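Local coordinates for protein 6-phospho-beta-d glycosidase (Streptococcus pyogenes, PDB 5FOO) that probably hydrolyses 6-phospho-beta-glucosides, as a member of glycoside hydrolase family 1, and binds the probe 6-phosphocyclophellitol, at residues 163-166 and 167-170; 116-119 and 120-123; 244-247 and 248-252; 198-201 and 202-206. The protein carries 1 engineered substitution. All coordinates share one frame; numbering follows the deposited sequence.

Interaction 1 of 4, residues 163-166 and 167-170. With JAZ (6-phosphocyclophellitol), chain G.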
loop_
_atom_site.group_PDB
_atom_site.type_symbol
_atom_site.label_atom_id
_atom_site.label_comp_id
_atom_site.label_asym_id
_atom_site.label_seq_id
_atom_site.Cartn_x
_atom_site.Cartn_y
_atom_site.Cartn_z
ATOM N N HIS A 163 -5.794 -5.472 -1.224
ATOM C CA HIS A 163 -4.533 -5.420 -0.506
ATOM C C HIS A 163 -3.820 -4.102 -0.787
ATOM O O HIS A 163 -3.990 -3.479 -1.850
ATOM C CB HIS A 163 -3.558 -6.489 -1.008
ATOM C CG HIS A 163 -4.077 -7.896 -1.036
ATOM N ND1 HIS A 163 -4.303 -8.618 0.097
ATOM C CD2 HIS A 163 -4.301 -8.733 -2.054
ATOM C CE1 HIS A 163 -4.692 -9.838 -0.208
ATOM N NE2 HIS A 163 -4.714 -9.928 -1.516
ATOM N N ASN A 164 -2.968 -3.712 0.157
ATOM C CA ASN A 164 -1.870 -2.833 -0.124
ATOM C C ASN A 164 -0.604 -3.650 -0.356
ATOM O O ASN A 164 -0.170 -4.395 0.534
ATOM C CB ASN A 164 -1.640 -1.904 1.057
ATOM C CG ASN A 164 -0.446 -1.004 0.843
ATOM O OD1 ASN A 164 -0.547 0.044 0.200
ATOM N ND2 ASN A 164 0.695 -1.413 1.369
ATOM N N GLU A 165 -0.032 -3.505 -1.525
ATOM C CA GLU A 165 1.281 -4.059 -1.887
ATOM C C GLU A 165 1.521 -5.486 -1.418
ATOM O O GLU A 165 2.364 -5.757 -0.522
ATOM C CB GLU A 165 2.413 -3.152 -1.420
ATOM C CG GLU A 165 2.383 -1.749 -1.949
ATOM C CD GLU A 165 3.331 -0.790 -1.139
ATOM O OE1 GLU A 165 3.255 -0.573 0.157
ATOM O OE2 GLU A 165 4.150 -0.208 -1.845
ATOM N N PRO A 166 0.779 -6.407 -2.021
ATOM C CA PRO A 166 0.945 -7.752 -1.665
ATOM C C PRO A 166 2.354 -8.299 -1.879
ATOM O O PRO A 166 2.777 -9.152 -1.070
ATOM C CB PRO A 166 -0.111 -8.468 -2.477
ATOM C CG PRO A 166 -0.301 -7.637 -3.663
ATOM C CD PRO A 166 -0.233 -6.255 -3.073
ATOM N N MET A 167 3.115 -7.782 -2.841
ATOM C CA MET A 167 4.528 -8.269 -2.984
ATOM C C MET A 167 5.413 -7.846 -1.806
ATOM O O MET A 167 6.411 -8.467 -1.539
ATOM C CB MET A 167 5.176 -7.799 -4.309
ATOM C CG MET A 167 6.608 -8.393 -4.566
ATOM S SD MET A 167 6.548 -10.187 -4.514
ATOM C CE MET A 167 6.089 -10.510 -6.182
ATOM N N VAL A 168 5.082 -6.740 -1.140
ATOM C CA VAL A 168 5.750 -6.320 0.087
ATOM C C VAL A 168 5.485 -7.324 1.239
ATOM O O VAL A 168 6.356 -7.581 2.034
ATOM C CB VAL A 168 5.402 -4.869 0.507
ATOM C CG1 VAL A 168 6.026 -4.517 1.833
ATOM C CG2 VAL A 168 5.865 -3.867 -0.575
ATOM N N VAL A 169 4.290 -7.881 1.327
ATOM C CA VAL A 169 4.018 -8.953 2.283
ATOM C C VAL A 169 4.858 -10.229 1.964
ATOM O O VAL A 169 5.388 -10.871 2.886
ATOM C CB VAL A 169 2.530 -9.322 2.256
ATOM C CG1 VAL A 169 2.243 -10.573 3.066
ATOM C CG2 VAL A 169 1.709 -8.182 2.831
ATOM N N VAL A 170 4.893 -10.613 0.694
ATOM C CA VAL A 170 5.624 -11.747 0.255
ATOM C C VAL A 170 7.110 -11.544 0.639
ATOM O O VAL A 170 7.701 -12.437 1.205
ATOM C CB VAL A 170 5.575 -11.846 -1.249
ATOM C CG1 VAL A 170 6.597 -12.861 -1.794
ATOM C CG2 VAL A 170 4.188 -12.203 -1.742
HETATM C C2 JAZ G . 4.586 2.965 4.762
HETATM C C3 JAZ G . 3.230 2.536 4.162
HETATM C C4 JAZ G . 3.434 1.814 2.835
HETATM C C5 JAZ G . 4.176 2.666 1.815
HETATM C C6 JAZ G . 5.460 3.206 2.406
HETATM C C7 JAZ G . 5.240 3.899 3.751
HETATM C C8 JAZ G . 6.507 4.573 4.271
HETATM O O9 JAZ G . 7.470 3.546 4.495
HETATM P P10 JAZ G . 8.543 3.736 5.651
HETATM O O11 JAZ G . 9.322 2.468 5.620
HETATM O O12 JAZ G . 7.913 4.176 6.906
HETATM O O13 JAZ G . 9.363 4.882 5.246
HETATM O O14 JAZ G . 6.428 2.154 2.500
HETATM O O15 JAZ G . 4.396 3.704 5.974
HETATM O O16 JAZ G . 2.642 1.649 5.081
HETATM O O17 JAZ G . 2.185 1.397 2.312
#

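Interaction 2 of 4, residues 116-119 and 120-123. With JAZ (6-phosphocyclophellitol), chain G.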
loop_
_atom_site.group_PDB
_atom_site.type_symbol
_atom_site.label_atom_id
_atom_site.label_comp_id
_atom_site.label_asym_id
_atom_site.label_seq_id
_atom_site.Cartn_x
_atom_site.Cartn_y
_atom_site.Cartn_z
ATOM N N ASN A 116 -9.240 -0.043 2.094
ATOM C CA ASN A 116 -8.379 -1.180 1.844
ATOM C C ASN A 116 -8.701 -2.246 2.852
ATOM O O ASN A 116 -8.972 -1.913 3.979
ATOM C CB ASN A 116 -6.932 -0.718 1.945
ATOM C CG ASN A 116 -5.935 -1.853 1.835
ATOM O OD1 ASN A 116 -6.122 -2.852 1.092
ATOM N ND2 ASN A 116 -4.884 -1.715 2.576
ATOM N N LEU A 117 -8.617 -3.531 2.468
ATOM C CA LEU A 117 -8.864 -4.622 3.388
ATOM C C LEU A 117 -7.697 -5.302 4.068
ATOM O O LEU A 117 -7.919 -6.073 5.018
ATOM C CB LEU A 117 -9.724 -5.683 2.735
ATOM C CG LEU A 117 -10.997 -5.119 2.141
ATOM C CD1 LEU A 117 -11.579 -6.119 1.165
ATOM C CD2 LEU A 117 -11.949 -4.747 3.266
ATOM N N HIS A 118 -6.480 -5.011 3.640
ATOM C CA HIS A 118 -5.302 -5.716 4.193
ATOM C C HIS A 118 -4.115 -4.843 3.986
ATOM O O HIS A 118 -3.768 -4.531 2.849
ATOM C CB HIS A 118 -5.140 -7.062 3.504
ATOM C CG HIS A 118 -3.878 -7.786 3.813
ATOM N ND1 HIS A 118 -3.122 -8.427 2.854
ATOM C CD2 HIS A 118 -3.232 -7.994 4.983
ATOM C CE1 HIS A 118 -2.041 -8.950 3.403
ATOM N NE2 HIS A 118 -2.082 -8.689 4.691
ATOM N N HIS A 119 -3.481 -4.431 5.083
ATOM C CA HIS A 119 -2.243 -3.658 4.999
ATOM C C HIS A 119 -1.254 -4.249 6.032
ATOM O O HIS A 119 -1.119 -3.745 7.170
ATOM C CB HIS A 119 -2.553 -2.146 5.267
ATOM C CG HIS A 119 -1.471 -1.228 4.837
ATOM N ND1 HIS A 119 -1.712 -0.034 4.196
ATOM C CD2 HIS A 119 -0.122 -1.345 4.920
ATOM C CE1 HIS A 119 -0.569 0.558 3.912
ATOM N NE2 HIS A 119 0.417 -0.215 4.350
ATOM N N PHE A 120 -0.629 -5.360 5.618
ATOM C CA PHE A 120 0.391 -6.086 6.365
ATOM C C PHE A 120 -0.100 -6.585 7.720
ATOM O O PHE A 120 0.710 -6.696 8.678
ATOM C CB PHE A 120 1.629 -5.173 6.618
ATOM C CG PHE A 120 2.146 -4.412 5.409
ATOM C CD1 PHE A 120 1.870 -4.765 4.097
ATOM C CD2 PHE A 120 2.976 -3.321 5.625
ATOM C CE1 PHE A 120 2.392 -4.022 3.007
ATOM C CE2 PHE A 120 3.506 -2.580 4.570
ATOM C CZ PHE A 120 3.225 -2.942 3.253
ATOM N N ASP A 121 -1.408 -6.872 7.833
ATOM C CA ASP A 121 -2.004 -7.129 9.120
ATOM C C ASP A 121 -2.825 -8.378 9.254
ATOM O O ASP A 121 -3.853 -8.372 9.923
ATOM C CB ASP A 121 -2.791 -5.892 9.616
ATOM C CG ASP A 121 -4.028 -5.578 8.745
ATOM O OD1 ASP A 121 -4.029 -5.953 7.543
ATOM O OD2 ASP A 121 -4.992 -4.972 9.280
ATOM N N LEU A 122 -2.320 -9.469 8.715
ATOM C CA LEU A 122 -2.837 -10.790 9.019
ATOM C C LEU A 122 -2.951 -10.989 10.538
ATOM O O LEU A 122 -2.021 -10.661 11.301
ATOM C CB LEU A 122 -1.927 -11.855 8.381
ATOM C CG LEU A 122 -2.371 -13.286 8.589
ATOM C CD1 LEU A 122 -3.381 -13.702 7.532
ATOM C CD2 LEU A 122 -1.181 -14.236 8.597
ATOM N N PRO A 123 -4.051 -11.565 11.016
ATOM C CA PRO A 123 -4.087 -12.023 12.432
ATOM C C PRO A 123 -3.015 -13.074 12.776
ATOM O O PRO A 123 -2.895 -14.131 12.101
ATOM C CB PRO A 123 -5.451 -12.680 12.570
ATOM C CG PRO A 123 -6.266 -12.184 11.454
ATOM C CD PRO A 123 -5.281 -11.936 10.302
HETATM C C2 JAZ G . 4.586 2.965 4.762
HETATM C C3 JAZ G . 3.230 2.536 4.162
HETATM C C4 JAZ G . 3.434 1.814 2.835
HETATM C C5 JAZ G . 4.176 2.666 1.815
HETATM C C6 JAZ G . 5.460 3.206 2.406
HETATM C C7 JAZ G . 5.240 3.899 3.751
HETATM C C8 JAZ G . 6.507 4.573 4.271
HETATM O O9 JAZ G . 7.470 3.546 4.495
HETATM P P10 JAZ G . 8.543 3.736 5.651
HETATM O O11 JAZ G . 9.322 2.468 5.620
HETATM O O12 JAZ G . 7.913 4.176 6.906
HETATM O O13 JAZ G . 9.363 4.882 5.246
HETATM O O14 JAZ G . 6.428 2.154 2.500
HETATM O O15 JAZ G . 4.396 3.704 5.974
HETATM O O16 JAZ G . 2.642 1.649 5.081
HETATM O O17 JAZ G . 2.185 1.397 2.312
HETATM O O HOH W 1 -0.963 -5.863 2.658
HETATM O O HOH W 2 -0.068 -9.765 6.333
#

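Interaction 3 of 4, residues 244-247 and 248-252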
loop_
_atom_site.group_PDB
_atom_site.type_symbol
_atom_site.label_atom_id
_atom_site.label_comp_id
_atom_site.label_asym_id
_atom_site.label_seq_id
_atom_site.Cartn_x
_atom_site.Cartn_y
_atom_site.Cartn_z
ATOM N N ALA A 244 13.590 -8.579 -12.947
ATOM C CA ALA A 244 13.123 -7.861 -11.796
ATOM C C ALA A 244 11.699 -7.280 -11.998
ATOM O O ALA A 244 10.900 -7.208 -11.036
ATOM C CB ALA A 244 14.062 -6.785 -11.402
ATOM N N GLU A 245 11.386 -6.922 -13.242
ATOM C CA GLU A 245 10.022 -6.434 -13.574
ATOM C C GLU A 245 9.070 -7.567 -13.555
ATOM O O GLU A 245 8.007 -7.438 -12.963
ATOM C CB GLU A 245 9.968 -5.693 -14.902
ATOM C CG GLU A 245 10.906 -4.489 -14.829
ATOM C CD GLU A 245 10.352 -3.182 -15.271
ATOM O OE1 GLU A 245 9.336 -3.201 -15.945
ATOM O OE2 GLU A 245 10.970 -2.142 -14.940
ATOM N N LEU A 246 9.456 -8.696 -14.145
ATOM C CA LEU A 246 8.549 -9.850 -14.164
ATOM C C LEU A 246 8.007 -10.217 -12.791
ATOM O O LEU A 246 6.808 -10.511 -12.661
ATOM C CB LEU A 246 9.176 -11.116 -14.739
ATOM C CG LEU A 246 9.351 -11.291 -16.220
ATOM C CD1 LEU A 246 10.105 -12.599 -16.433
ATOM C CD2 LEU A 246 7.997 -11.356 -16.900
ATOM N N TRP A 247 8.919 -10.284 -11.810
ATOM C CA TRP A 247 8.614 -10.599 -10.441
ATOM C C TRP A 247 7.960 -9.422 -9.702
ATOM O O TRP A 247 6.880 -9.581 -9.169
ATOM C CB TRP A 247 9.886 -11.094 -9.673
ATOM C CG TRP A 247 9.651 -11.331 -8.234
ATOM C CD1 TRP A 247 10.007 -10.484 -7.221
ATOM C CD2 TRP A 247 9.050 -12.477 -7.601
ATOM N NE1 TRP A 247 9.621 -10.990 -6.029
ATOM C CE2 TRP A 247 9.004 -12.208 -6.233
ATOM C CE3 TRP A 247 8.503 -13.679 -8.059
ATOM C CZ2 TRP A 247 8.487 -13.091 -5.331
ATOM C CZ3 TRP A 247 7.998 -14.552 -7.161
ATOM C CH2 TRP A 247 7.975 -14.259 -5.806
ATOM N N ASN A 248 8.640 -8.292 -9.612
ATOM C CA ASN A 248 8.195 -7.213 -8.718
ATOM C C ASN A 248 6.943 -6.470 -9.224
ATOM O O ASN A 248 6.234 -5.887 -8.427
ATOM C CB ASN A 248 9.313 -6.196 -8.399
ATOM C CG ASN A 248 10.467 -6.834 -7.644
ATOM O OD1 ASN A 248 10.366 -7.097 -6.443
ATOM N ND2 ASN A 248 11.540 -7.179 -8.367
ATOM N N ASN A 249 6.719 -6.482 -10.532
ATOM C CA ASN A 249 5.606 -5.761 -11.147
ATOM C C ASN A 249 4.600 -6.703 -11.817
ATOM O O ASN A 249 3.413 -6.698 -11.435
ATOM C CB ASN A 249 6.116 -4.692 -12.110
ATOM C CG ASN A 249 6.940 -3.639 -11.380
ATOM O OD1 ASN A 249 6.854 -3.519 -10.162
ATOM N ND2 ASN A 249 7.694 -2.885 -12.091
ATOM N N ASP A 250 5.072 -7.503 -12.774
ATOM C CA ASP A 250 4.170 -8.247 -13.648
ATOM C C ASP A 250 3.307 -9.277 -12.979
ATOM O O ASP A 250 2.140 -9.418 -13.371
ATOM C CB ASP A 250 4.897 -8.896 -14.773
ATOM C CG ASP A 250 5.536 -7.926 -15.700
ATOM O OD1 ASP A 250 5.573 -6.694 -15.444
ATOM O OD2 ASP A 250 6.075 -8.417 -16.676
ATOM N N LEU A 251 3.843 -10.000 -11.985
ATOM C CA LEU A 251 3.104 -11.098 -11.342
ATOM C C LEU A 251 1.724 -10.534 -10.907
ATOM O O LEU A 251 0.691 -10.993 -11.333
ATOM C CB LEU A 251 3.884 -11.637 -10.130
ATOM C CG LEU A 251 3.400 -12.939 -9.492
ATOM C CD1 LEU A 251 4.377 -13.445 -8.409
ATOM C CD2 LEU A 251 2.040 -12.791 -8.849
ATOM N N PHE A 252 1.726 -9.529 -10.056
ATOM C CA PHE A 252 0.454 -9.067 -9.511
ATOM C C PHE A 252 -0.351 -8.195 -10.518
ATOM O O PHE A 252 -1.587 -8.219 -10.466
ATOM C CB PHE A 252 0.621 -8.360 -8.167
ATOM C CG PHE A 252 0.895 -9.293 -7.005
ATOM C CD1 PHE A 252 -0.069 -10.152 -6.532
ATOM C CD2 PHE A 252 2.152 -9.301 -6.375
ATOM C CE1 PHE A 252 0.173 -11.012 -5.447
ATOM C CE2 PHE A 252 2.427 -10.190 -5.321
ATOM C CZ PHE A 252 1.427 -11.032 -4.841
HETATM O O HOH W 3 4.300 -8.486 -8.973
#

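Interaction 4 of 4, residues 198-201 and 202-206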
loop_
_atom_site.group_PDB
_atom_site.type_symbol
_atom_site.label_atom_id
_atom_site.label_comp_id
_atom_site.label_asym_id
_atom_site.label_seq_id
_atom_site.Cartn_x
_atom_site.Cartn_y
_atom_site.Cartn_z
ATOM N N LEU A 198 -4.887 -14.983 -5.799
ATOM C CA LEU A 198 -6.101 -15.755 -5.729
ATOM C C LEU A 198 -7.092 -15.121 -4.746
ATOM O O LEU A 198 -8.288 -15.042 -5.052
ATOM C CB LEU A 198 -5.849 -17.196 -5.321
ATOM C CG LEU A 198 -7.114 -18.074 -5.106
ATOM C CD1 LEU A 198 -7.873 -18.278 -6.397
ATOM C CD2 LEU A 198 -6.709 -19.411 -4.539
ATOM N N ALA A 199 -6.613 -14.692 -3.589
ATOM C CA ALA A 199 -7.452 -13.930 -2.655
ATOM C C ALA A 199 -8.031 -12.659 -3.249
ATOM O O ALA A 199 -9.153 -12.334 -2.986
ATOM C CB ALA A 199 -6.681 -13.602 -1.397
ATOM N N THR A 200 -7.257 -11.969 -4.050
ATOM C CA THR A 200 -7.715 -10.771 -4.745
ATOM C C THR A 200 -8.954 -11.101 -5.620
ATOM O O THR A 200 -9.997 -10.429 -5.534
ATOM C CB THR A 200 -6.628 -10.163 -5.601
ATOM O OG1 THR A 200 -5.460 -9.866 -4.812
ATOM C CG2 THR A 200 -7.100 -8.831 -6.232
ATOM N N ALA A 201 -8.832 -12.168 -6.398
ATOM C CA ALA A 201 -9.893 -12.593 -7.316
ATOM C C ALA A 201 -11.127 -13.119 -6.584
ATOM O O ALA A 201 -12.243 -12.796 -6.974
ATOM C CB ALA A 201 -9.361 -13.641 -8.278
ATOM N N LYS A 202 -10.938 -13.863 -5.495
ATOM C CA LYS A 202 -12.024 -14.295 -4.678
ATOM C C LYS A 202 -12.767 -13.182 -3.936
ATOM O O LYS A 202 -13.994 -13.244 -3.776
ATOM C CB LYS A 202 -11.584 -15.380 -3.704
ATOM C CG LYS A 202 -11.192 -16.648 -4.430
ATOM C CD LYS A 202 -11.034 -17.827 -3.482
ATOM C CE LYS A 202 -12.339 -18.587 -3.502
ATOM N NZ LYS A 202 -12.304 -19.696 -2.540
ATOM N N VAL A 203 -12.047 -12.160 -3.491
ATOM C CA VAL A 203 -12.689 -11.040 -2.826
ATOM C C VAL A 203 -13.491 -10.248 -3.863
ATOM O O VAL A 203 -14.629 -9.797 -3.587
ATOM C CB VAL A 203 -11.686 -10.146 -2.043
ATOM C CG1 VAL A 203 -12.379 -8.892 -1.562
ATOM C CG2 VAL A 203 -11.219 -10.960 -0.824
ATOM N N ILE A 204 -12.905 -10.083 -5.028
ATOM C CA ILE A 204 -13.604 -9.431 -6.138
ATOM C C ILE A 204 -14.860 -10.173 -6.517
ATOM O O ILE A 204 -15.896 -9.548 -6.673
ATOM C CB ILE A 204 -12.679 -9.208 -7.346
ATOM C CG1 ILE A 204 -11.634 -8.125 -6.998
ATOM C CG2 ILE A 204 -13.476 -8.837 -8.591
ATOM C CD1 ILE A 204 -10.506 -8.027 -8.043
ATOM N N GLN A 205 -14.803 -11.497 -6.583
ATOM C CA GLN A 205 -15.998 -12.261 -6.856
ATOM C C GLN A 205 -17.026 -11.950 -5.776
ATOM O O GLN A 205 -18.193 -11.738 -6.103
ATOM C CB GLN A 205 -15.735 -13.755 -6.920
ATOM C CG GLN A 205 -16.933 -14.679 -7.248
ATOM C CD GLN A 205 -16.495 -16.125 -7.269
ATOM O OE1 GLN A 205 -16.587 -16.805 -8.291
ATOM N NE2 GLN A 205 -15.906 -16.567 -6.181
ATOM N N ALA A 206 -16.613 -11.966 -4.506
ATOM C CA ALA A 206 -17.543 -11.834 -3.398
ATOM C C ALA A 206 -18.200 -10.457 -3.437
ATOM O O ALA A 206 -19.390 -10.345 -3.165
ATOM C CB ALA A 206 -16.878 -12.097 -2.049
#

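Interaction 1 of 4, residues 163-166 and 167-170
E165 lays its CB against the CG2 methyl of V168, 3.6 Å away, the two side chains running side by side in the same direction where strand 163-164 turns into helix 166-174. N164, E165 and P166 form the Asn-Glu-Pro motif of glycoside hydrolase family 1, whose glutamate acts as general acid/base in relatives. E165 occupies the N-cap position with a left-handed backbone (phi 43°), and its carbonyl O receives weak bonds from V168 N (3.0 Å) and V169 N. One residue on, the carbonyl of P166 takes a firmer bond from V170 N at 3.1 Å. The outer face of this first turn is covered by helix 235-258, where M167 meets W247 and F252.

Beyond this contact the carboxylate reaches the ligand. N164 holds its CG anti to the backbone N (chi1 177°), which brings ND2 to the anti side of E165 OE1 at 3.0 Å. OE1 also accepts from O17 of 6-phosphocyclophellitol at 3.1 Å, and ND2 approaches the same O17 in a weak bond of 3.3 Å. OE2 is held by N224 and Y299. The carboxylate is therefore fixed through both oxygens, and N164 and E165 together read O17, the hydroxyl that corresponds to the 2-hydroxyl of a glucoside.

Interaction 2 of 4, residues 116-119 and 120-123
H119 turns the edge of its imidazole to the face of the F120 ring, with CD2 3.7 Å above the phenyl plane over its centre. The pair is T-shaped, ring centroids 4.7 Å apart and planes at 72°. The neighbouring H118 ring carries water 1 over one face, while water 2 and the carboxylate of D121 sit at its edge, ring and carboxylate nearly coplanar. These groups belong to the loop that leaves strand 112-116 at the mouth of the (beta/alpha)8 barrel, where family 1 enzymes bind their sugar.

The edge of H119 that faces F120 runs on into the pocket: NE2 donates to O16 of the ligand at 3.0 Å. The F120 side chain also touches V168 and V169 of helix 166-174, and its ring meets that of W424. F120 takes left-handed backbone angles (phi 59°), turning the chain sharply just after H119.

D121 closes this turn. With CG set between its backbone N and carbonyl carbon (chi1 66°), the carboxylate folds back so that OD1 accepts H119 N at 2.9 Å, the donor standing above the carboxylate plane. The H118 ring and the D121 carboxylate pass antiparallel, CD2 3.4 Å from OD1, and H118 ND1 is hydrogen-bonded to H163 ND1. Two waters bridge the loop: water 1 joins H118 O, weakly, to F120 N, and water 2 lies 2.8 Å from H118 NE2 and accepts from L122 N.

Interaction 3 of 4, residues 244-247 and 248-252
A244 offers its carbonyl O to two donors of one residue. N248 N reaches it at 2.9 Å in the usual helical bond, and N248 ND2 comes in at 2.7 Å, because CG lies beside the backbone N (chi1 -63°) and the amide folds back over the preceding turn. ND2 is also bonded to Y323, so this side chain ties the helix surface to a loop.

E245 follows with a carbonyl shared by two backbone donors: N249 N and D250 N approach E245 O from opposite faces of its plane, the second in a nearly straight bond of 169°. Its carboxylate leads elsewhere, OE2 accepting from A228 N.

Here helix 235-258, in the outer layer of the barrel, widens into a pi-type turn, and the bonds shift from four residues to five. L246 O accordingly receives L251 N at 3.1 Å, though weakly. The leucine branch CD2 rests 3.5 Å from D250 OD2, the two side chains crossing at an angle.

W247 comes last. The carbonyl O, instead of meeting F252 N directly, is joined to it by water 3, which donates to W247 O at 2.8 Å and accepts from F252 N. The indole runs alongside L251, CZ3 lying 4.0 Å from CD1, and stands almost perpendicular to the N248 amide. NE1 is bonded to E171, while the ring packs on M167 of helix 166-174 and V190 of helix 186-208.

Interaction 4 of 4, residues 198-201 and 202-206
L198 O, A199 O, T200 O and A201 O each accept the backbone N-H of the residue four places on, K202, V203, I204 and Q205, at distances of 2.9 to 3.0 Å. All four bonds are good in angle, and the stretch is an unbroken alpha-helical part of helix 186-208, in the outer layer of the barrel.

Between side chains the contacts are lighter. T200 and I204 run side by side, the CG2 methyl of T200 3.9 Å from I204 CD1. The isoleucine is held with CG1 beside its backbone N (chi1 -70°), which also places CG1 3.2 Å from T200 O. On another side of the helix, L198 CD1 stands 4.2 Å from K202 CG, methyl against aliphatic chain. V203 sets CG2 3.3 Å from A199 O and packs on F142 and S146 of helix 136-153.

The polar ends find partners beyond these turns: T200 OG1 bonds back to L196 O, and K202 NZ forms a salt bridge with D140. The four carbonyls are thus satisfied within the helix, while helix 136-153 is engaged in two ways, by the packing of V203 and by the charge of K202, whose stem lies along L198.

In the fold
From the N terminus the order is interaction 2 (116-123), interaction 1 (163-170), interaction 4 (198-206) and interaction 3 (244-252). Each is a local turn of unbroken chain, so they follow in series; none closes a long loop, and none nests in or crosses another. Interactions 2 and 1 follow successive barrel strands and meet at the ligand, joined by H118 and H163 and by the backbones of H118 and N164. Interaction 4, on helix 186-208, touches both, H163 resting on T200 and L117 on V203. Interaction 3 packs on the helix of interaction 1 through M167 but does not touch interaction 2, about 9 Å away at nearest atoms. Through interaction 1 the ligand pocket is joined to helices 186-208 and 235-258.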